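Local structure of SusD homolog (Bacteroides thetaiotaomicron VPI-5482, 3FDH) at residues D129-A135 / P149-Q154; Y158-I162 / Y205-L209; L267-L271 / Y421-W425; D276-R281 / G364-E369. The protein probably binds glycans at the outer membrane surface, as SusD-family lipoproteins do in partnership with SusC-like transporters for sugar uptake. All coordinates share one frame; numbering follows the deposited sequence.

Contact 1: D129-A135 / P149-Q154; sequences DAPCSQA and PKMDTQ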
loop_
_atom_site.group_PDB
_atom_site.type_symbol
_atom_site.label_atom_id
_atom_site.label_comp_id
_atom_site.label_asym_id
_atom_site.label_seq_id
_atom_site.Cartn_x
_atom_site.Cartn_y
_atom_site.Cartn_z
ATOM N N ASP A 129 -18.277 -4.532 -0.721
ATOM C CA ASP A 129 -19.152 -5.395 0.062
ATOM C C ASP A 129 -18.640 -6.810 -0.137
ATOM O O ASP A 129 -18.319 -7.217 -1.270
ATOM C CB ASP A 129 -20.582 -5.335 -0.408
ATOM C CG ASP A 129 -21.265 -4.016 -0.067
ATOM O OD1 ASP A 129 -20.604 -3.016 0.287
ATOM O OD2 ASP A 129 -22.488 -4.010 -0.178
ATOM N N ALA A 130 -18.647 -7.587 0.942
ATOM C CA ALA A 130 -18.008 -8.897 0.901
ATOM C C ALA A 130 -18.215 -9.678 2.199
ATOM O O ALA A 130 -18.545 -9.086 3.234
ATOM C CB ALA A 130 -16.450 -8.675 0.661
ATOM N N PRO A 131 -18.080 -11.018 2.145
ATOM C CA PRO A 131 -18.225 -11.770 3.386
ATOM C C PRO A 131 -17.176 -11.349 4.381
ATOM O O PRO A 131 -16.052 -11.008 4.001
ATOM C CB PRO A 131 -18.016 -13.231 2.955
ATOM C CG PRO A 131 -18.372 -13.258 1.469
ATOM C CD PRO A 131 -18.025 -11.881 0.944
ATOM N N CYS A 132 -17.558 -11.335 5.647
ATOM C CA CYS A 132 -16.604 -10.993 6.706
ATOM C C CYS A 132 -17.040 -11.539 8.066
ATOM O O CYS A 132 -16.446 -12.461 8.611
ATOM C CB CYS A 132 -16.438 -9.481 6.767
ATOM S SG CYS A 132 -15.150 -8.918 7.902
ATOM N N SER A 133 -18.110 -10.963 8.568
ATOM C CA SER A 133 -18.662 -11.357 9.868
ATOM C C SER A 133 -18.996 -12.838 9.936
ATOM O O SER A 133 -18.953 -13.448 11.002
ATOM C CB SER A 133 -19.925 -10.538 10.184
ATOM O OG SER A 133 -21.043 -10.916 9.381
ATOM N N GLN A 134 -19.298 -13.421 8.786
ATOM C CA GLN A 134 -19.683 -14.835 8.725
ATOM C C GLN A 134 -18.624 -15.711 8.091
ATOM O O GLN A 134 -18.733 -16.923 8.092
ATOM C CB GLN A 134 -21.032 -15.006 8.025
ATOM C CG GLN A 134 -22.136 -14.362 8.829
ATOM C CD GLN A 134 -23.522 -14.636 8.301
ATOM O OE1 GLN A 134 -23.694 -15.294 7.274
ATOM N NE2 GLN A 134 -24.533 -14.134 9.013
ATOM N N ALA A 135 -17.593 -15.087 7.553
ATOM C CA ALA A 135 -16.480 -15.833 6.976
ATOM C C ALA A 135 -15.505 -16.076 8.106
ATOM O O ALA A 135 -15.243 -15.179 8.896
ATOM C CB ALA A 135 -15.821 -15.041 5.857
ATOM N N PRO A 149 -21.411 -17.841 3.825
ATOM C CA PRO A 149 -21.456 -16.537 4.480
ATOM C C PRO A 149 -22.109 -15.454 3.679
ATOM O O PRO A 149 -21.965 -15.379 2.451
ATOM C CB PRO A 149 -19.983 -16.201 4.684
ATOM C CG PRO A 149 -19.335 -17.493 4.821
ATOM C CD PRO A 149 -20.079 -18.448 3.929
ATOM N N LYS A 150 -22.838 -14.620 4.396
ATOM C CA LYS A 150 -23.494 -13.489 3.775
ATOM C C LYS A 150 -22.448 -12.464 3.474
ATOM O O LYS A 150 -21.374 -12.430 4.071
ATOM C CB LYS A 150 -24.557 -12.839 4.676
ATOM C CG LYS A 150 -24.012 -12.053 5.861
ATOM C CD LYS A 150 -25.141 -11.435 6.680
ATOM C CE LYS A 150 -24.652 -10.451 7.744
ATOM N NZ LYS A 150 -24.088 -9.169 7.173
HETATM N N MSE A 151 -22.788 -11.614 2.524
HETATM C CA MSE A 151 -21.961 -10.478 2.254
HETATM C C MSE A 151 -22.328 -9.364 3.242
HETATM O O MSE A 151 -23.482 -9.110 3.538
HETATM C CB MSE A 151 -22.071 -10.057 0.795
HETATM C CG MSE A 151 -21.312 -11.004 -0.199
HETATM SE SE MSE A 151 -21.831 -10.387 -1.870
HETATM C CE MSE A 151 -20.526 -8.938 -1.997
ATOM N N ASP A 152 -21.299 -8.793 3.837
ATOM C CA ASP A 152 -21.434 -7.644 4.738
ATOM C C ASP A 152 -21.254 -6.434 3.847
ATOM O O ASP A 152 -20.546 -6.492 2.832
ATOM C CB ASP A 152 -20.287 -7.561 5.765
ATOM C CG ASP A 152 -20.372 -8.608 6.863
ATOM O OD1 ASP A 152 -21.315 -9.431 6.870
ATOM O OD2 ASP A 152 -19.458 -8.592 7.713
ATOM N N THR A 153 -21.871 -5.329 4.232
ATOM C CA THR A 153 -21.665 -4.084 3.506
ATOM C C THR A 153 -20.297 -3.611 3.892
ATOM O O THR A 153 -19.780 -3.977 4.945
ATOM C CB THR A 153 -22.654 -2.978 3.876
ATOM O OG1 THR A 153 -22.473 -2.608 5.256
ATOM C CG2 THR A 153 -24.093 -3.418 3.584
ATOM N N GLN A 154 -19.721 -2.780 3.037
ATOM C CA GLN A 154 -18.384 -2.255 3.296
ATOM C C GLN A 154 -18.414 -1.461 4.591
ATOM O O GLN A 154 -17.444 -1.436 5.372
ATOM C CB GLN A 154 -17.906 -1.363 2.149
ATOM C CG GLN A 154 -16.420 -1.088 2.172
ATOM C CD GLN A 154 -16.044 0.070 1.351
ATOM O OE1 GLN A 154 -16.664 1.136 1.444
ATOM N NE2 GLN A 154 -14.975 -0.093 0.546
HETATM O O HOH W 1 -20.359 -12.005 6.444
#
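A130 and D152 form an antiparallel hydrogen-bonded pair: A130 N reaches D152 O at 2.9 Å, and D152 N reaches A130 O at 2.8 Å. The carboxylate of D152 then grips the turn beyond, its CG set beside the backbone N (chi1 -73°), which turns it toward S133. OD2 takes the backbone N of S133 at 2.9 Å from above the carboxylate plane, while OD1 receives S133 OG at 2.9 Å on its syn lone pair. Serine suits this place, being short enough to offer both donors to one carboxylate. K150 NZ adds a salt bridge to OD1, and a water ties that oxygen to C132 N, Q134 N and K150 O. Were D152 an alanine, S133 N, S133 OG and the K150 ammonium would probably lose the carboxylate they share, leaving the turn less firmly held. Further out, Q134 OE1 accepts K150 N at 3.1 Å, and D129 OD1 accepts Q154 N at 2.9 Å.

The P131 ring lays CB on P149 CB, 4.0 Å away, and CD against CG of selenomethionine M151 at 3.6 Å.

The arrangement is a minimal two-stranded antiparallel pair, whose second strand runs into T153, the N-cap of helix 154-171, with OG1 holding E156 N.

Contact 2: Y158-I162 / Y205-L209; sequences YTQII and YTMRL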
loop_
_atom_site.group_PDB
_atom_site.type_symbol
_atom_site.label_atom_id
_atom_site.label_comp_id
_atom_site.label_asym_id
_atom_site.label_seq_id
_atom_site.Cartn_x
_atom_site.Cartn_y
_atom_site.Cartn_z
ATOM N N TYR A 158 -16.138 -1.976 7.949
ATOM C CA TYR A 158 -15.395 -0.887 8.614
ATOM C C TYR A 158 -15.738 -0.764 10.105
ATOM O O TYR A 158 -14.863 -0.480 10.939
ATOM C CB TYR A 158 -15.450 0.460 7.881
ATOM C CG TYR A 158 -14.191 0.625 7.022
ATOM C CD1 TYR A 158 -14.121 0.149 5.738
ATOM C CD2 TYR A 158 -13.060 1.161 7.555
ATOM C CE1 TYR A 158 -12.972 0.261 4.994
ATOM C CE2 TYR A 158 -11.893 1.251 6.838
ATOM C CZ TYR A 158 -11.855 0.810 5.545
ATOM O OH TYR A 158 -10.692 0.938 4.834
ATOM N N THR A 159 -16.989 -1.031 10.453
ATOM C CA THR A 159 -17.357 -1.014 11.853
ATOM C C THR A 159 -16.549 -2.098 12.575
ATOM O O THR A 159 -16.085 -1.895 13.682
ATOM C CB THR A 159 -18.846 -1.268 12.058
ATOM O OG1 THR A 159 -19.572 -0.156 11.513
ATOM C CG2 THR A 159 -19.160 -1.400 13.548
ATOM N N GLN A 160 -16.361 -3.233 11.909
ATOM C CA GLN A 160 -15.629 -4.369 12.484
ATOM C C GLN A 160 -14.163 -4.047 12.587
ATOM O O GLN A 160 -13.483 -4.394 13.543
ATOM C CB GLN A 160 -15.833 -5.650 11.675
ATOM C CG GLN A 160 -17.259 -6.135 11.699
ATOM C CD GLN A 160 -17.529 -7.289 10.728
ATOM O OE1 GLN A 160 -17.089 -8.428 10.939
ATOM N NE2 GLN A 160 -18.335 -7.011 9.705
ATOM N N ILE A 161 -13.699 -3.296 11.615
ATOM C CA ILE A 161 -12.299 -2.887 11.567
ATOM C C ILE A 161 -11.952 -2.002 12.761
ATOM O O ILE A 161 -10.973 -2.238 13.504
ATOM C CB ILE A 161 -11.987 -2.155 10.255
ATOM C CG1 ILE A 161 -12.031 -3.160 9.106
ATOM C CG2 ILE A 161 -10.649 -1.468 10.313
ATOM C CD1 ILE A 161 -12.062 -2.536 7.702
ATOM N N ILE A 162 -12.776 -0.994 12.973
ATOM C CA ILE A 162 -12.523 -0.052 14.089
ATOM C C ILE A 162 -12.645 -0.752 15.448
ATOM O O ILE A 162 -11.888 -0.502 16.403
ATOM C CB ILE A 162 -13.456 1.146 14.033
ATOM C CG1 ILE A 162 -13.209 1.897 12.736
ATOM C CG2 ILE A 162 -13.236 2.050 15.270
ATOM C CD1 ILE A 162 -11.793 2.388 12.639
ATOM N N TYR A 205 -7.797 4.905 8.461
ATOM C CA TYR A 205 -9.180 4.437 8.212
ATOM C C TYR A 205 -10.224 5.517 8.452
ATOM O O TYR A 205 -11.282 5.510 7.841
ATOM C CB TYR A 205 -9.522 3.178 9.008
ATOM C CG TYR A 205 -8.586 2.006 8.742
ATOM C CD1 TYR A 205 -8.144 1.699 7.454
ATOM C CD2 TYR A 205 -8.198 1.167 9.775
ATOM C CE1 TYR A 205 -7.292 0.619 7.237
ATOM C CE2 TYR A 205 -7.369 0.071 9.564
ATOM C CZ TYR A 205 -6.903 -0.192 8.312
ATOM O OH TYR A 205 -6.064 -1.275 8.151
ATOM N N THR A 206 -9.895 6.457 9.335
ATOM C CA THR A 206 -10.773 7.598 9.565
ATOM C C THR A 206 -10.801 8.458 8.300
ATOM O O THR A 206 -11.874 8.851 7.794
ATOM C CB THR A 206 -10.368 8.406 10.814
ATOM O OG1 THR A 206 -10.484 7.550 11.969
ATOM C CG2 THR A 206 -11.273 9.657 10.981
HETATM N N MSE A 207 -9.621 8.730 7.767
HETATM C CA MSE A 207 -9.548 9.543 6.548
HETATM C C MSE A 207 -10.176 8.780 5.390
HETATM O O MSE A 207 -10.804 9.359 4.496
HETATM C CB MSE A 207 -8.109 9.938 6.225
HETATM C CG MSE A 207 -8.048 10.903 5.058
HETATM SE SE MSE A 207 -8.694 12.630 5.501
HETATM C CE MSE A 207 -7.081 12.997 6.378
ATOM N N ARG A 208 -10.049 7.457 5.419
ATOM C CA ARG A 208 -10.605 6.639 4.312
ATOM C C ARG A 208 -12.082 6.878 4.081
ATOM O O ARG A 208 -12.567 6.905 2.937
ATOM C CB ARG A 208 -10.409 5.153 4.590
ATOM C CG ARG A 208 -10.959 4.284 3.458
ATOM C CD ARG A 208 -9.904 4.040 2.384
ATOM N NE ARG A 208 -9.014 2.970 2.839
ATOM C CZ ARG A 208 -7.715 3.081 3.090
ATOM N NH1 ARG A 208 -7.061 4.197 2.855
ATOM N NH2 ARG A 208 -7.043 2.023 3.498
ATOM N N LEU A 209 -12.809 7.062 5.187
ATOM C CA LEU A 209 -14.287 7.128 5.133
ATOM C C LEU A 209 -14.866 8.537 5.151
ATOM O O LEU A 209 -16.053 8.738 5.319
ATOM C CB LEU A 209 -14.891 6.373 6.295
ATOM C CG LEU A 209 -14.493 4.923 6.537
ATOM C CD1 LEU A 209 -15.434 4.336 7.585
ATOM C CD2 LEU A 209 -14.498 4.089 5.290
#
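Y158 and Y205 lead a buried helix-to-helix contact between helix 154-171 and the C-terminal end of helix 191-208, made almost wholly of aromatic and branched apolar side chains. The two rings form an offset edge-to-face pair: the edge of Y158 turns toward the face of Y205, with centroids 5.7 Å apart and planes at 76°. Close to the plane of the Y158 ring, its CE2 meets Y205 CB at 3.7 Å.

Y158 is also clamped on both faces. L209 CD2 sits over one, 3.8 Å from the ring centroid and almost on the normal, a CH-pi contact; CD1 of I161, from the same helix as Y158, lies over the other. The fork of I161 divides the work. CG1 lies beside its backbone N (chi1 -70°) and carries CD1 to Y158, while CG2 reaches Y205 CD2 at 3.6 Å. A beta-branched residue thus serves two rings at once.

At the polar end, Y158 OH lies 3.3 Å from R208 NE. The bends of R208 at chi2 and chi3 bring its guanidinium round to this hydroxyl, its plane perpendicular to the tyrosine ring. D125 joins the two, hydrogen-bonded to Y158 OH through one oxygen and salt-bridged to R208 through the other; R208 is also paired with E433, and these acidic partners probably offset the buried charge.

Helix 106-127 backs the contact, its A124 touching Y158 and its A121 touching I161 and Y205. W494 of the C-terminal loop packs on R208 and L209, and helix 431-443 supplies E433 and N436 beside R208.

Contact 3: L267-L271 / Y421-W425; sequences LGTKL and YLAMW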
loop_
_atom_site.group_PDB
_atom_site.type_symbol
_atom_site.label_atom_id
_atom_site.label_comp_id
_atom_site.label_asym_id
_atom_site.label_seq_id
_atom_site.Cartn_x
_atom_site.Cartn_y
_atom_site.Cartn_z
ATOM N N LEU A 267 4.759 8.994 -14.607
ATOM C CA LEU A 267 5.426 9.232 -13.348
ATOM C C LEU A 267 6.663 10.083 -13.610
ATOM O O LEU A 267 6.947 11.045 -12.906
ATOM C CB LEU A 267 5.803 7.922 -12.628
ATOM C CG LEU A 267 6.587 8.107 -11.312
ATOM C CD1 LEU A 267 5.819 8.812 -10.226
ATOM C CD2 LEU A 267 7.013 6.772 -10.821
ATOM N N GLY A 268 7.387 9.732 -14.662
ATOM C CA GLY A 268 8.605 10.469 -15.048
ATOM C C GLY A 268 8.284 11.922 -15.369
ATOM O O GLY A 268 9.011 12.850 -15.001
ATOM N N THR A 269 7.157 12.129 -16.029
ATOM C CA THR A 269 6.728 13.486 -16.367
ATOM C C THR A 269 6.585 14.338 -15.100
ATOM O O THR A 269 6.999 15.477 -15.054
ATOM C CB THR A 269 5.374 13.455 -17.094
ATOM O OG1 THR A 269 5.503 12.678 -18.289
ATOM C CG2 THR A 269 4.908 14.883 -17.478
ATOM N N LYS A 270 5.964 13.757 -14.080
ATOM C CA LYS A 270 5.759 14.458 -12.793
ATOM C C LYS A 270 7.094 14.755 -12.139
ATOM O O LYS A 270 7.403 15.876 -11.726
ATOM C CB LYS A 270 4.919 13.617 -11.841
ATOM C CG LYS A 270 3.463 13.398 -12.270
ATOM C CD LYS A 270 2.711 12.518 -11.300
ATOM C CE LYS A 270 1.217 12.306 -11.699
ATOM N NZ LYS A 270 0.969 11.540 -12.954
ATOM N N LEU A 271 7.892 13.711 -12.005
ATOM C CA LEU A 271 9.209 13.866 -11.365
ATOM C C LEU A 271 10.056 14.957 -12.039
ATOM O O LEU A 271 10.766 15.757 -11.375
ATOM C CB LEU A 271 9.980 12.512 -11.336
ATOM C CG LEU A 271 9.337 11.380 -10.532
ATOM C CD1 LEU A 271 10.037 9.986 -10.767
ATOM C CD2 LEU A 271 9.326 11.760 -9.043
ATOM N N TYR A 421 1.473 10.877 -3.158
ATOM C CA TYR A 421 1.577 10.026 -4.364
ATOM C C TYR A 421 3.025 9.736 -4.765
ATOM O O TYR A 421 3.403 8.565 -4.873
ATOM C CB TYR A 421 0.743 10.583 -5.534
ATOM C CG TYR A 421 0.940 9.813 -6.819
ATOM C CD1 TYR A 421 1.937 10.191 -7.716
ATOM C CD2 TYR A 421 0.114 8.754 -7.170
ATOM C CE1 TYR A 421 2.179 9.486 -8.873
ATOM C CE2 TYR A 421 0.337 8.044 -8.341
ATOM C CZ TYR A 421 1.347 8.407 -9.203
ATOM O OH TYR A 421 1.570 7.700 -10.400
ATOM N N LEU A 422 3.885 10.765 -4.820
ATOM C CA LEU A 422 5.281 10.577 -5.212
ATOM C C LEU A 422 6.112 9.831 -4.165
ATOM O O LEU A 422 7.004 9.044 -4.510
ATOM C CB LEU A 422 5.951 11.938 -5.531
ATOM C CG LEU A 422 5.323 12.602 -6.771
ATOM C CD1 LEU A 422 5.987 13.984 -6.941
ATOM C CD2 LEU A 422 5.532 11.761 -8.039
ATOM N N ALA A 423 5.799 10.066 -2.891
ATOM C CA ALA A 423 6.492 9.375 -1.776
ATOM C C ALA A 423 6.235 7.883 -1.678
ATOM O O ALA A 423 7.055 7.107 -1.230
ATOM C CB ALA A 423 6.118 10.000 -0.443
HETATM N N MSE A 424 5.052 7.513 -2.113
HETATM C CA MSE A 424 4.502 6.151 -1.947
HETATM C C MSE A 424 4.770 5.201 -3.134
HETATM O O MSE A 424 4.413 4.033 -3.162
HETATM C CB MSE A 424 3.068 6.255 -1.439
HETATM C CG MSE A 424 3.022 6.799 -0.074
HETATM SE SE MSE A 424 1.318 6.956 0.792
HETATM C CE MSE A 424 0.883 5.088 1.158
ATOM N N TRP A 425 5.574 5.738 -4.030
ATOM C CA TRP A 425 6.191 4.980 -5.143
ATOM C C TRP A 425 7.461 4.343 -4.582
ATOM O O TRP A 425 8.300 4.997 -3.991
ATOM C CB TRP A 425 6.610 5.944 -6.243
ATOM C CG TRP A 425 7.385 5.354 -7.346
ATOM C CD1 TRP A 425 7.082 4.211 -8.033
ATOM C CD2 TRP A 425 8.540 5.904 -7.979
ATOM N NE1 TRP A 425 7.990 3.981 -9.036
ATOM C CE2 TRP A 425 8.921 4.996 -9.006
ATOM C CE3 TRP A 425 9.313 7.076 -7.779
ATOM C CZ2 TRP A 425 9.995 5.233 -9.833
ATOM C CZ3 TRP A 425 10.408 7.270 -8.566
ATOM C CH2 TRP A 425 10.728 6.371 -9.610
HETATM O O HOH W 2 2.246 9.006 -12.772
#
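L267 wedges its two methyl groups among three side chains at the end of helix 412-423. With CG anti to the backbone N (chi1 177°), the fork points across the interface: CD1 meets L422 CD2 at 3.7 Å and Y421 CE1 at 3.9 Å, while CD2 lies over a face of the W425 indole in a CH-pi contact whose exact spacing is doubtful, since the carbons are modelled too close. L271, one turn on, divides in the same way. Its CD1 reaches W425 CZ3 at 3.5 Å and its CD2 touches L422 CD2 at 3.9 Å, L271 and L422 running antiparallel alongside one another. Leucine suits positions 267 and 271 because each has two surfaces to fill.

This is helix-to-helix packing within a largely helical SusD-like fold: L267, K270 and L271 share one face of helix 265-274, and W425 follows just after helix 412-423 ends. The indole also belongs to an aromatic cluster, with F322 edge-to-face and Y51 and F283 nearby, while its NE1 bonds E52.

K270 adds both kinds of contact. Its aliphatic CD passes Y421 CE1 at 3.9 Å, the two side chains crossing at about a right angle. Beyond CD the lysine bends at chi4 (66°), and a water accepts from its NZ at 2.8 Å and donates to Y421 OH at 2.8 Å. The lysine ammonium additionally reaches T450 O, and the tyrosine hydroxyl bonds I49 O.

Contact 4: D276-R281 / G364-E369; sequences DPRANR and GLLNAE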
loop_
_atom_site.group_PDB
_atom_site.type_symbol
_atom_site.label_atom_id
_atom_site.label_comp_id
_atom_site.label_asym_id
_atom_site.label_seq_id
_atom_site.Cartn_x
_atom_site.Cartn_y
_atom_site.Cartn_z
ATOM N N ASP A 276 12.181 16.581 -9.064
ATOM C CA ASP A 276 12.242 15.732 -7.871
ATOM C C ASP A 276 13.609 14.986 -7.874
ATOM O O ASP A 276 14.095 14.562 -8.915
ATOM C CB ASP A 276 11.007 14.814 -7.856
ATOM C CG ASP A 276 10.963 13.860 -6.673
ATOM O OD1 ASP A 276 11.857 12.993 -6.553
ATOM O OD2 ASP A 276 9.993 13.964 -5.886
ATOM N N PRO A 277 14.287 14.899 -6.726
ATOM C CA PRO A 277 15.572 14.191 -6.694
ATOM C C PRO A 277 15.570 12.788 -7.326
ATOM O O PRO A 277 16.579 12.327 -7.836
ATOM C CB PRO A 277 15.851 14.041 -5.205
ATOM C CG PRO A 277 14.984 15.066 -4.525
ATOM C CD PRO A 277 13.834 15.339 -5.396
ATOM N N ARG A 278 14.437 12.111 -7.260
ATOM C CA ARG A 278 14.320 10.743 -7.767
ATOM C C ARG A 278 14.297 10.685 -9.299
ATOM O O ARG A 278 14.512 9.643 -9.906
ATOM C CB ARG A 278 13.048 10.077 -7.220
ATOM C CG ARG A 278 13.115 9.842 -5.708
ATOM C CD ARG A 278 11.711 9.497 -5.154
ATOM N NE ARG A 278 10.919 10.720 -4.976
ATOM C CZ ARG A 278 10.271 11.084 -3.869
ATOM N NH1 ARG A 278 10.155 10.264 -2.829
ATOM N NH2 ARG A 278 9.672 12.265 -3.837
ATOM N N ALA A 279 14.041 11.826 -9.916
ATOM C CA ALA A 279 14.042 11.938 -11.383
ATOM C C ALA A 279 15.385 11.498 -11.991
ATOM O O ALA A 279 15.440 10.932 -13.087
ATOM C CB ALA A 279 13.712 13.383 -11.847
ATOM N N ASN A 280 16.464 11.792 -11.280
ATOM C CA ASN A 280 17.775 11.541 -11.787
ATOM C C ASN A 280 18.431 10.356 -11.148
ATOM O O ASN A 280 19.588 10.072 -11.382
ATOM C CB ASN A 280 18.647 12.735 -11.469
ATOM C CG ASN A 280 19.888 12.762 -12.300
ATOM O OD1 ASN A 280 19.868 12.371 -13.478
ATOM N ND2 ASN A 280 20.987 13.205 -11.706
ATOM N N ARG A 281 17.666 9.635 -10.361
ATOM C CA ARG A 281 18.272 8.609 -9.554
ATOM C C ARG A 281 17.581 7.265 -9.444
ATOM O O ARG A 281 18.242 6.260 -9.197
ATOM C CB ARG A 281 18.494 9.230 -8.175
ATOM C CG ARG A 281 19.219 8.385 -7.256
ATOM C CD ARG A 281 19.808 9.173 -6.125
ATOM N NE ARG A 281 20.384 8.246 -5.149
ATOM C CZ ARG A 281 21.546 7.615 -5.292
ATOM N NH1 ARG A 281 22.266 7.800 -6.375
ATOM N NH2 ARG A 281 21.960 6.770 -4.372
ATOM N N GLY A 364 9.720 10.438 2.964
ATOM C CA GLY A 364 9.440 9.663 1.735
ATOM C C GLY A 364 10.674 9.526 0.863
ATOM O O GLY A 364 10.925 8.493 0.259
ATOM N N LEU A 365 11.429 10.609 0.802
ATOM C CA LEU A 365 12.662 10.645 0.024
ATOM C C LEU A 365 13.714 9.733 0.642
ATOM O O LEU A 365 14.477 9.087 -0.065
ATOM C CB LEU A 365 13.215 12.079 -0.117
ATOM C CG LEU A 365 12.628 12.850 -1.304
ATOM C CD1 LEU A 365 12.778 14.391 -1.195
ATOM C CD2 LEU A 365 13.262 12.339 -2.617
ATOM N N LEU A 366 13.764 9.696 1.967
ATOM C CA LEU A 366 14.808 8.898 2.665
ATOM C C LEU A 366 14.475 7.405 2.507
ATOM O O LEU A 366 15.366 6.569 2.367
ATOM C CB LEU A 366 14.987 9.321 4.137
ATOM C CG LEU A 366 15.562 10.705 4.364
ATOM C CD1 LEU A 366 15.820 10.972 5.866
ATOM C CD2 LEU A 366 16.856 10.822 3.597
ATOM N N ASN A 367 13.187 7.095 2.405
ATOM C CA ASN A 367 12.764 5.704 2.252
ATOM C C ASN A 367 13.085 5.264 0.821
ATOM O O ASN A 367 13.467 4.137 0.567
ATOM C CB ASN A 367 11.270 5.551 2.529
ATOM C CG ASN A 367 10.768 4.157 2.285
ATOM O OD1 ASN A 367 11.210 3.196 2.925
ATOM N ND2 ASN A 367 9.843 4.031 1.323
ATOM N N ALA A 368 12.901 6.203 -0.097
ATOM C CA ALA A 368 13.190 5.981 -1.510
ATOM C C ALA A 368 14.664 5.703 -1.698
ATOM O O ALA A 368 15.074 4.783 -2.397
ATOM C CB ALA A 368 12.788 7.212 -2.332
ATOM N N GLU A 369 15.476 6.520 -1.035
ATOM C CA GLU A 369 16.905 6.373 -1.103
ATOM C C GLU A 369 17.332 5.045 -0.490
ATOM O O GLU A 369 18.246 4.397 -0.976
ATOM C CB GLU A 369 17.605 7.514 -0.378
ATOM C CG GLU A 369 19.125 7.366 -0.328
ATOM C CD GLU A 369 19.784 7.366 -1.717
ATOM O OE1 GLU A 369 19.558 8.303 -2.513
ATOM O OE2 GLU A 369 20.553 6.438 -2.006
#
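The R278 guanidinium carries L365 CD2 over one face, 3.5 Å from R278 CZ; A368 CB and G364 O lie near its plane by NH1, and the D276 carboxylate lies at a different edge, along NE and NH2. Two nitrogens grip that carboxylate side-on: R278 NE reaches D276 OD1 at 2.9 Å, and R278 NH2 meets the syn lone pair of D276 OD2 at 2.7 Å, within the guanidinium plane. D276 OD1 uses its anti lone pair for R278 N as well, closing an Asx turn. Aspartate is short enough to hold both the backbone and the side chain of the arginine, which bends at chi3 (-80°) to meet it. A methionine in place of R278 would probably leave the buried D276 carboxylate without its countercharge and take the flat surface from under L365.

The second flat pair is R281 with E369, whose planes lie only 22° apart. R281 NE donates to E369 OE1 at 2.8 Å and R281 NH2 to E369 OE2 at 2.8 Å, each on a syn lone pair. The extended arginine reaches across to the helix, and E369 OE1 also accepts I391 N.

Apolar atoms fill in between: P277 CG rests on L365 CD2 at 3.7 Å, and R278 CD on A368 CB at 3.8 Å, where alanine is small enough to let the arginine come close.

The contact fastens the loop between helix 265-274 and strand 283-284 to helix 354-379. Y399 of helix 393-410 packs on D276, P277 and L365, while L271 of helix 265-274 touches D276 and A279.

In the fold
The four contacts fall into two pairs. Contacts 1 and 2, with centres about 15 Å apart, follow one another along the chain, strand 151-152 leading into helix 154-171; a probable hydrogen bond from Q160 NE2 to D152 OD2, 2.8 Å, joins them. Contacts 3 and 4 are closer still, about 9 Å between centres. Contact 4 is nested inside the loop closed by contact 3, and L271 O lies 2.8 Å from D276 N in a probable hydrogen bond. Contact 1 lies across the chain's centre from that second pair, about 41 Å from contact 4 between centres, whereas contacts 2 and 3 approach to about 8 Å between nearest atoms.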